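Local coordinates for protein ArtJ (Geobacillus stearothermophilus, PDB 2PVU) that binds arginine, lysine and histidine as the solute-binding protein of an ATP-binding cassette system and probably hands them to its cognate transporter, Art(MP)2, at residues E113-S117 with Y118-D122; E242-K245 with N246-S250; A94-S98 with K99-M103. All coordinates share one frame; numbering follows the deposited sequence.

Contact 1 of 3, residues E113-S117 with Y118-D122. With LYS (lysine), chain E; SO4 (sulfate ion), chain D.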
loop_
_atom_site.group_PDB
_atom_site.type_symbol
_atom_site.label_atom_id
_atom_site.label_comp_id
_atom_site.label_asym_id
_atom_site.label_seq_id
_atom_site.Cartn_x
_atom_site.Cartn_y
_atom_site.Cartn_z
ATOM N N GLU A 113 -5.264 -11.920 -9.556
ATOM C CA GLU A 113 -5.916 -11.145 -10.596
ATOM C C GLU A 113 -4.987 -10.093 -11.173
ATOM O O GLU A 113 -4.947 -9.914 -12.369
ATOM C CB GLU A 113 -7.169 -10.459 -10.070
ATOM C CG GLU A 113 -7.979 -9.853 -11.215
ATOM C CD GLU A 113 -8.503 -8.504 -10.858
ATOM O OE1 GLU A 113 -9.745 -8.435 -10.696
ATOM O OE2 GLU A 113 -7.688 -7.534 -10.719
ATOM N N ARG A 114 -4.246 -9.380 -10.316
ATOM C CA ARG A 114 -3.264 -8.419 -10.815
ATOM C C ARG A 114 -2.118 -9.051 -11.600
ATOM O O ARG A 114 -1.599 -8.421 -12.510
ATOM C CB ARG A 114 -2.719 -7.572 -9.681
ATOM C CG ARG A 114 -3.731 -6.519 -9.237
ATOM C CD ARG A 114 -3.333 -5.958 -7.876
ATOM N NE ARG A 114 -4.274 -4.920 -7.382
ATOM C CZ ARG A 114 -4.181 -4.335 -6.188
ATOM N NH1 ARG A 114 -3.231 -4.701 -5.331
ATOM N NH2 ARG A 114 -5.044 -3.378 -5.833
ATOM N N LYS A 115 -1.722 -10.272 -11.244
ATOM C CA LYS A 115 -0.658 -10.973 -11.992
ATOM C C LYS A 115 -1.112 -11.308 -13.425
ATOM O O LYS A 115 -0.287 -11.654 -14.294
ATOM C CB LYS A 115 -0.237 -12.264 -11.259
ATOM C CG LYS A 115 0.593 -12.019 -10.014
ATOM C CD LYS A 115 0.439 -13.197 -9.061
ATOM C CE LYS A 115 1.605 -14.087 -9.020
ATOM N NZ LYS A 115 1.584 -14.792 -7.713
ATOM N N GLN A 116 -2.414 -11.225 -13.699
ATOM C CA GLN A 116 -2.879 -11.428 -15.072
ATOM C C GLN A 116 -2.434 -10.295 -15.988
ATOM O O GLN A 116 -2.273 -10.482 -17.199
ATOM C CB GLN A 116 -4.392 -11.535 -15.137
ATOM C CG GLN A 116 -4.916 -12.857 -14.640
ATOM C CD GLN A 116 -6.431 -12.894 -14.663
ATOM O OE1 GLN A 116 -7.104 -11.858 -14.830
ATOM N NE2 GLN A 116 -6.978 -14.087 -14.505
ATOM N N SER A 117 -2.228 -9.118 -15.407
ATOM C CA SER A 117 -1.947 -7.915 -16.188
ATOM C C SER A 117 -0.577 -7.321 -15.920
ATOM O O SER A 117 -0.065 -6.561 -16.750
ATOM C CB SER A 117 -3.020 -6.851 -15.928
ATOM O OG SER A 117 -4.228 -7.247 -16.538
ATOM N N TYR A 118 0.011 -7.649 -14.776
ATOM C CA TYR A 118 1.290 -7.048 -14.356
ATOM C C TYR A 118 2.211 -8.127 -13.812
ATOM O O TYR A 118 1.767 -9.256 -13.554
ATOM C CB TYR A 118 1.078 -5.997 -13.248
ATOM C CG TYR A 118 -0.019 -5.020 -13.576
ATOM C CD1 TYR A 118 0.204 -3.940 -14.447
ATOM C CD2 TYR A 118 -1.280 -5.171 -13.013
ATOM C CE1 TYR A 118 -0.831 -3.026 -14.754
ATOM C CE2 TYR A 118 -2.320 -4.268 -13.317
ATOM C CZ TYR A 118 -2.088 -3.214 -14.183
ATOM O OH TYR A 118 -3.140 -2.348 -14.446
ATOM N N ASP A 119 3.491 -7.797 -13.672
ATOM C CA ASP A 119 4.450 -8.660 -12.966
ATOM C C ASP A 119 4.770 -8.019 -11.631
ATOM O O ASP A 119 4.709 -6.784 -11.507
ATOM C CB ASP A 119 5.739 -8.789 -13.779
ATOM C CG ASP A 119 5.614 -9.761 -14.922
ATOM O OD1 ASP A 119 4.669 -10.579 -14.965
ATOM O OD2 ASP A 119 6.489 -9.705 -15.791
ATOM N N PHE A 120 5.113 -8.838 -10.635
ATOM C CA PHE A 120 5.518 -8.343 -9.307
ATOM C C PHE A 120 6.894 -8.817 -8.928
ATOM O O PHE A 120 7.319 -9.926 -9.345
ATOM C CB PHE A 120 4.547 -8.844 -8.217
ATOM C CG PHE A 120 3.166 -8.183 -8.264
ATOM C CD1 PHE A 120 2.955 -6.983 -7.617
ATOM C CD2 PHE A 120 2.128 -8.742 -8.978
ATOM C CE1 PHE A 120 1.693 -6.339 -7.621
ATOM C CE2 PHE A 120 0.851 -8.101 -8.996
ATOM C CZ PHE A 120 0.647 -6.910 -8.343
ATOM N N SER A 121 7.577 -8.004 -8.111
ATOM C CA SER A 121 8.782 -8.445 -7.422
ATOM C C SER A 121 8.421 -9.533 -6.386
ATOM O O SER A 121 7.214 -9.761 -6.096
ATOM C CB SER A 121 9.444 -7.241 -6.703
ATOM O OG SER A 121 8.714 -6.860 -5.529
ATOM N N ASP A 122 9.446 -10.194 -5.833
ATOM C CA ASP A 122 9.278 -10.973 -4.604
ATOM C C ASP A 122 8.670 -10.084 -3.510
ATOM O O ASP A 122 8.851 -8.864 -3.530
ATOM C CB ASP A 122 10.621 -11.532 -4.127
ATOM C CG ASP A 122 11.238 -12.475 -5.131
ATOM O OD1 ASP A 122 10.503 -13.320 -5.688
ATOM O OD2 ASP A 122 12.465 -12.395 -5.343
HETATM N N LYS E . -2.526 -2.945 -0.370
HETATM C CA LYS E . -3.881 -2.569 -0.895
HETATM C C LYS E . -3.947 -2.881 -2.396
HETATM O O LYS E . -5.003 -2.778 -3.003
HETATM C CB LYS E . -4.137 -1.081 -0.680
HETATM C CG LYS E . -3.069 -0.203 -1.378
HETATM C CD LYS E . -3.576 1.239 -1.591
HETATM C CE LYS E . -2.389 2.173 -1.772
HETATM N NZ LYS E . -2.858 3.601 -2.188
HETATM O OXT LYS E . -2.926 -3.226 -3.031
HETATM S S SO4 D . -7.720 -12.095 -6.440
HETATM O O1 SO4 D . -8.230 -10.718 -6.527
HETATM O O2 SO4 D . -8.820 -13.021 -6.748
HETATM O O3 SO4 D . -7.246 -12.412 -5.088
HETATM O O4 SO4 D . -6.649 -12.301 -7.399
#

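Contact 2 of 3, residues E242-K245 with N246-S250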
loop_
_atom_site.group_PDB
_atom_site.type_symbol
_atom_site.label_atom_id
_atom_site.label_comp_id
_atom_site.label_asym_id
_atom_site.label_seq_id
_atom_site.Cartn_x
_atom_site.Cartn_y
_atom_site.Cartn_z
ATOM N N GLU A 242 16.908 -9.360 -7.318
ATOM C CA GLU A 242 18.248 -9.604 -6.788
ATOM C C GLU A 242 18.633 -8.468 -5.818
ATOM O O GLU A 242 19.230 -8.731 -4.760
ATOM C CB GLU A 242 19.274 -9.746 -7.932
ATOM C CG GLU A 242 20.742 -9.842 -7.485
ATOM C CD GLU A 242 21.053 -11.114 -6.698
ATOM O OE1 GLU A 242 20.224 -12.060 -6.680
ATOM O OE2 GLU A 242 22.169 -11.175 -6.108
ATOM N N ALA A 243 18.292 -7.228 -6.170
ATOM C CA ALA A 243 18.642 -6.074 -5.328
ATOM C C ALA A 243 17.909 -6.141 -3.987
ATOM O O ALA A 243 18.472 -5.803 -2.922
ATOM C CB ALA A 243 18.281 -4.797 -6.028
ATOM N N LEU A 244 16.622 -6.495 -4.040
ATOM C CA LEU A 244 15.858 -6.638 -2.798
ATOM C C LEU A 244 16.506 -7.688 -1.859
ATOM O O LEU A 244 16.608 -7.465 -0.641
ATOM C CB LEU A 244 14.409 -7.042 -3.118
ATOM C CG LEU A 244 13.442 -7.324 -1.946
ATOM C CD1 LEU A 244 13.283 -6.137 -0.989
ATOM C CD2 LEU A 244 12.055 -7.744 -2.461
ATOM N N LYS A 245 16.933 -8.814 -2.436
ATOM C CA LYS A 245 17.668 -9.864 -1.704
ATOM C C LYS A 245 18.888 -9.292 -1.047
ATOM O O LYS A 245 19.153 -9.561 0.124
ATOM C CB LYS A 245 18.069 -11.031 -2.643
ATOM C CG LYS A 245 16.902 -11.927 -2.915
ATOM C CD LYS A 245 17.235 -13.068 -3.838
ATOM C CE LYS A 245 15.937 -13.797 -4.265
ATOM N NZ LYS A 245 16.210 -14.808 -5.349
ATOM N N ASN A 246 19.635 -8.516 -1.826
ATOM C CA ASN A 246 20.865 -7.874 -1.348
ATOM C C ASN A 246 20.579 -6.880 -0.212
ATOM O O ASN A 246 21.240 -6.915 0.828
ATOM C CB ASN A 246 21.619 -7.252 -2.521
ATOM C CG ASN A 246 22.255 -8.328 -3.473
ATOM O OD1 ASN A 246 22.593 -8.039 -4.644
ATOM N ND2 ASN A 246 22.419 -9.566 -2.967
ATOM N N VAL A 247 19.557 -6.041 -0.393
ATOM C CA VAL A 247 19.071 -5.120 0.663
ATOM C C VAL A 247 18.619 -5.817 1.959
ATOM O O VAL A 247 18.932 -5.353 3.069
ATOM C CB VAL A 247 17.985 -4.151 0.112
ATOM C CG1 VAL A 247 17.293 -3.334 1.248
ATOM C CG2 VAL A 247 18.635 -3.198 -0.901
ATOM N N ILE A 248 17.891 -6.920 1.830
ATOM C CA ILE A 248 17.519 -7.709 3.000
ATOM C C ILE A 248 18.755 -8.356 3.640
ATOM O O ILE A 248 18.970 -8.253 4.854
ATOM C CB ILE A 248 16.465 -8.772 2.670
ATOM C CG1 ILE A 248 15.119 -8.089 2.304
ATOM C CG2 ILE A 248 16.338 -9.782 3.858
ATOM C CD1 ILE A 248 14.087 -8.996 1.657
ATOM N N ASN A 249 19.596 -8.984 2.821
ATOM C CA ASN A 249 20.792 -9.650 3.337
ATOM C C ASN A 249 21.748 -8.759 4.119
ATOM O O ASN A 249 22.344 -9.208 5.094
ATOM C CB ASN A 249 21.562 -10.335 2.212
ATOM C CG ASN A 249 20.860 -11.552 1.696
ATOM O OD1 ASN A 249 19.874 -11.985 2.258
ATOM N ND2 ASN A 249 21.378 -12.119 0.626
ATOM N N SER A 250 21.906 -7.510 3.680
ATOM C CA SER A 250 22.887 -6.589 4.268
ATOM C C SER A 250 22.426 -5.960 5.601
ATOM O O SER A 250 23.224 -5.333 6.292
ATOM C CB SER A 250 23.229 -5.481 3.251
ATOM O OG SER A 250 22.115 -4.609 3.072
#

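Contact 3 of 3, residues A94-S98 with K99-M103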
loop_
_atom_site.group_PDB
_atom_site.type_symbol
_atom_site.label_atom_id
_atom_site.label_comp_id
_atom_site.label_asym_id
_atom_site.label_seq_id
_atom_site.Cartn_x
_atom_site.Cartn_y
_atom_site.Cartn_z
ATOM N N ALA A 94 -3.061 2.485 -14.926
ATOM C CA ALA A 94 -3.215 2.829 -16.329
ATOM C C ALA A 94 -1.872 3.020 -17.023
ATOM O O ALA A 94 -1.697 2.540 -18.140
ATOM C CB ALA A 94 -4.081 4.081 -16.490
ATOM N N SER A 95 -0.934 3.696 -16.345
ATOM C CA SER A 95 0.395 4.020 -16.860
ATOM C C SER A 95 1.336 2.820 -16.910
ATOM O O SER A 95 2.236 2.781 -17.745
ATOM C CB SER A 95 1.025 5.094 -15.965
ATOM O OG SER A 95 0.421 6.342 -16.269
ATOM N N LEU A 96 1.136 1.853 -16.027
ATOM C CA LEU A 96 1.851 0.577 -16.110
ATOM C C LEU A 96 1.387 -0.174 -17.337
ATOM O O LEU A 96 2.208 -0.761 -18.066
ATOM C CB LEU A 96 1.648 -0.305 -14.852
ATOM C CG LEU A 96 2.380 0.241 -13.610
ATOM C CD1 LEU A 96 1.760 -0.307 -12.341
ATOM C CD2 LEU A 96 3.870 -0.106 -13.702
ATOM N N GLN A 97 0.097 -0.141 -17.598
ATOM C CA GLN A 97 -0.429 -0.823 -18.782
ATOM C C GLN A 97 0.100 -0.234 -20.134
ATOM O O GLN A 97 0.442 -0.988 -21.051
ATOM C CB GLN A 97 -1.962 -0.821 -18.769
ATOM C CG GLN A 97 -2.636 -1.689 -17.694
ATOM C CD GLN A 97 -4.058 -2.183 -18.088
ATOM O OE1 GLN A 97 -4.774 -2.774 -17.254
ATOM N NE2 GLN A 97 -4.458 -1.959 -19.344
ATOM N N SER A 98 0.158 1.091 -20.240
ATOM C CA SER A 98 0.704 1.765 -21.419
ATOM C C SER A 98 2.244 1.761 -21.472
ATOM O O SER A 98 2.848 2.118 -22.518
ATOM C CB SER A 98 0.215 3.207 -21.432
ATOM O OG SER A 98 0.820 3.924 -20.359
ATOM N N LYS A 99 2.865 1.359 -20.360
ATOM C CA LYS A 99 4.324 1.396 -20.120
ATOM C C LYS A 99 4.898 2.826 -20.077
ATOM O O LYS A 99 6.118 3.023 -20.195
ATOM C CB LYS A 99 5.127 0.498 -21.092
ATOM C CG LYS A 99 4.626 -0.941 -21.213
ATOM C CD LYS A 99 5.408 -1.699 -22.289
ATOM C CE LYS A 99 4.870 -3.104 -22.510
ATOM N NZ LYS A 99 5.152 -3.557 -23.928
ATOM N N GLU A 100 4.037 3.821 -19.849
ATOM C CA GLU A 100 4.542 5.171 -19.599
ATOM C C GLU A 100 5.320 5.227 -18.282
ATOM O O GLU A 100 6.264 6.016 -18.132
ATOM C CB GLU A 100 3.416 6.219 -19.609
ATOM C CG GLU A 100 4.009 7.629 -19.713
ATOM C CD GLU A 100 2.981 8.716 -19.900
ATOM O OE1 GLU A 100 1.759 8.435 -19.848
ATOM O OE2 GLU A 100 3.424 9.873 -20.093
ATOM N N VAL A 101 4.932 4.377 -17.328
ATOM C CA VAL A 101 5.676 4.212 -16.115
ATOM C C VAL A 101 6.308 2.808 -16.185
ATOM O O VAL A 101 5.653 1.853 -16.665
ATOM C CB VAL A 101 4.700 4.424 -14.929
ATOM C CG1 VAL A 101 5.151 3.768 -13.704
ATOM C CG2 VAL A 101 4.448 5.911 -14.725
ATOM N N ASP A 102 7.565 2.692 -15.761
ATOM C CA ASP A 102 8.317 1.439 -15.891
ATOM C C ASP A 102 8.114 0.482 -14.700
ATOM O O ASP A 102 8.406 -0.722 -14.797
ATOM C CB ASP A 102 9.811 1.735 -16.005
ATOM C CG ASP A 102 10.141 2.525 -17.254
ATOM O OD1 ASP A 102 9.627 2.174 -18.343
ATOM O OD2 ASP A 102 10.855 3.525 -17.119
ATOM N N MET A 103 7.675 1.037 -13.588
ATOM C CA MET A 103 7.721 0.357 -12.289
ATOM C C MET A 103 6.833 1.119 -11.335
ATOM O O MET A 103 6.642 2.344 -11.499
ATOM C CB MET A 103 9.175 0.444 -11.756
ATOM C CG MET A 103 9.415 -0.346 -10.489
ATOM S SD MET A 103 11.169 -0.233 -10.087
ATOM C CE MET A 103 11.104 -1.079 -8.516
HETATM O O HOH W 1 -0.078 6.418 -20.191
#

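Contact 1 of 3, residues E113-S117 with Y118-D122
Tyr118 closes the turn after the short helix 112-115 by donating its backbone N to Arg114 O at 2.9 Å, a bond bent to 140° at the hydrogen. Ser117 N gives Arg114 O a second bond, so two amides grip the carbonyl at the helix end. The CG of Tyr118 is anti to its carbonyl carbon (chi1 -48°), which lays the ring back over Ser117. There Ser117 CB stands over one face, offset toward the rim and 4.0 Å from the Tyr118 ring centroid, a CH-pi contact; the phenol OH continues to Phe93 O in helix 89-98. With an alanine in place of Tyr118 the Ser117 methylene would probably lose the face it rests on, and Phe93 O its phenol partner. The carbonyl of Tyr118 meets Lys115 CA in a CA-H...O contact, 3.4 Å from CA to O, while Lys232 NZ joins Tyr118 O to Lys115 O. Asp119 turns its CB away from the helix and forms a salt bridge with that same Lys232. Phe120 swings the opposite way, and its ring edge takes the aliphatic parts of two helix residues: Arg114 CB lies 3.7 Å from Phe120 CE2, and Lys115 CG 3.8 Å from Phe120 CD2. Beyond this edge the Arg114 chain runs extended from CG to NE and carries the guanidinium to the bound lysine. Arg114 NH1 reaches the ligand OXT at 2.7 Å and 169°. Arg114 NH2 lies 2.9 Å from the ligand O, and the carboxylate carbon sits in the guanidinium plane. Ser121 OG then donates to Asp122 O. A two-pronged, end-on ion pair thus recognises the alpha-carboxylate that every amino-acid ligand carries, so Arg114 probably serves arginine and histidine alike.

Contact 2 of 3, residues E242-K245 with N246-S250
Val247 N donates to Ala243 O at 2.8 Å and 170°, the straightest of four successive i to i+4 bonds that carry helix 237-249 through these residues. Ile248 N to Leu244 O and Asn249 N to Lys245 O are equally short, whereas Asn246 N to Glu242 O is longer at 3.0 Å. Ser250 N prolongs the pattern to Asn246 O. This is a turn of amphipathic alpha-helix, with Glu242, Lys245, Asn246 and Asn249 on the exposed side and Ala243, Leu244 and Val247 on the buried one. The Glu242 chain bends at chi2 and brings its carboxylate over to Asn246, where OE2 of Glu242 lies 3.5 Å from both OD1 and ND2 of Asn246. The two flat groups stand almost perpendicular, 89° apart. One turn further, CG of Asn249 sits 3.1 Å from Lys245 O. Ile248 places CG1 anti to its carbonyl carbon (chi1 -67°), which points CD1 back along the helix to an apolar contact with Leu244 CD1, 4.0 Å away. Val247 CG2 lies 3.3 Å from Ala243 O, a methyl beside the carbonyl that already takes Val247 N. Ala243 and Val247 rest on helix 66-78; Val247 and Ile248 also pack on Tyr253 of helix 252-261, while Leu244 meets Tyr124 in the loop just before strand 125-134.

Contact 3 of 3, residues A94-S98 with K99-M103
Ser95 O gathers the end of helix 89-98, accepting Val101 N at 3.2 Å in a bond that is straight at the hydrogen (177°) although the donor stands above the carbonyl plane. Glu100 N also comes within 3.0 Å of Ser95 O, so the chain folds closely round this one oxygen. The arrangement is a helix C-cap with a residue of positive phi, Lys99 (phi 65°), and Lys99 N makes a weak bond of 3.2 Å to Leu96 O. The cap lies within a beta-alpha-beta crossover, in which helix 89-98 links strand 82-86 to strand 103-104 with strand 44-48 between them in the parallel sheet. The hydroxyl of Ser98 occupies the crowded position between its backbone N and carbonyl carbon (chi1 69°), which turns it inward to the cap. From there Ser98 OG reaches a water at 2.7 Å, and the water in turn donates to Glu100 OE1, spanning the exposed flank of the turn. On the inner flank Val101 points its CB back at the helix and spreads its two methyls over different residues. CG2 of Val101 touches Ser95 CB at 3.7 Å; CG1 of Val101 faces Leu96 CD2 at 4.1 Å. The valine also packs on Val45 and Ile87, filling the angle between helix and sheet, and Asp102 OD2 takes the backbone N of Val45 as the chain enters strand 103-104. The Leu96 methyl CD2 then lies 4.0 Å from Val101 O, a buried carbonyl oxygen that finds no hydrogen-bond partner.

How the contacts relate
All three are local contacts at or near helices, each mixing buried and exposed residues, but their chemistry follows their place. Contact 1 alone reaches the ligand, through the guanidinium of Arg114. Contact 3 caps a helix of the same lobe, and the two meet directly: Tyr118 CE1 packs on Leu96 CB, and Tyr118 OH probably bonds Gln97 OE1. Contact 2, regular helix farther from the chain's centre, owes little to charge; its apolar side is largely buried, its polar side exposed. It touches contact 1 through Asp122, whose O packs on Leu244 CD2, but stays about 8 Å from contact 3 at the nearest atoms.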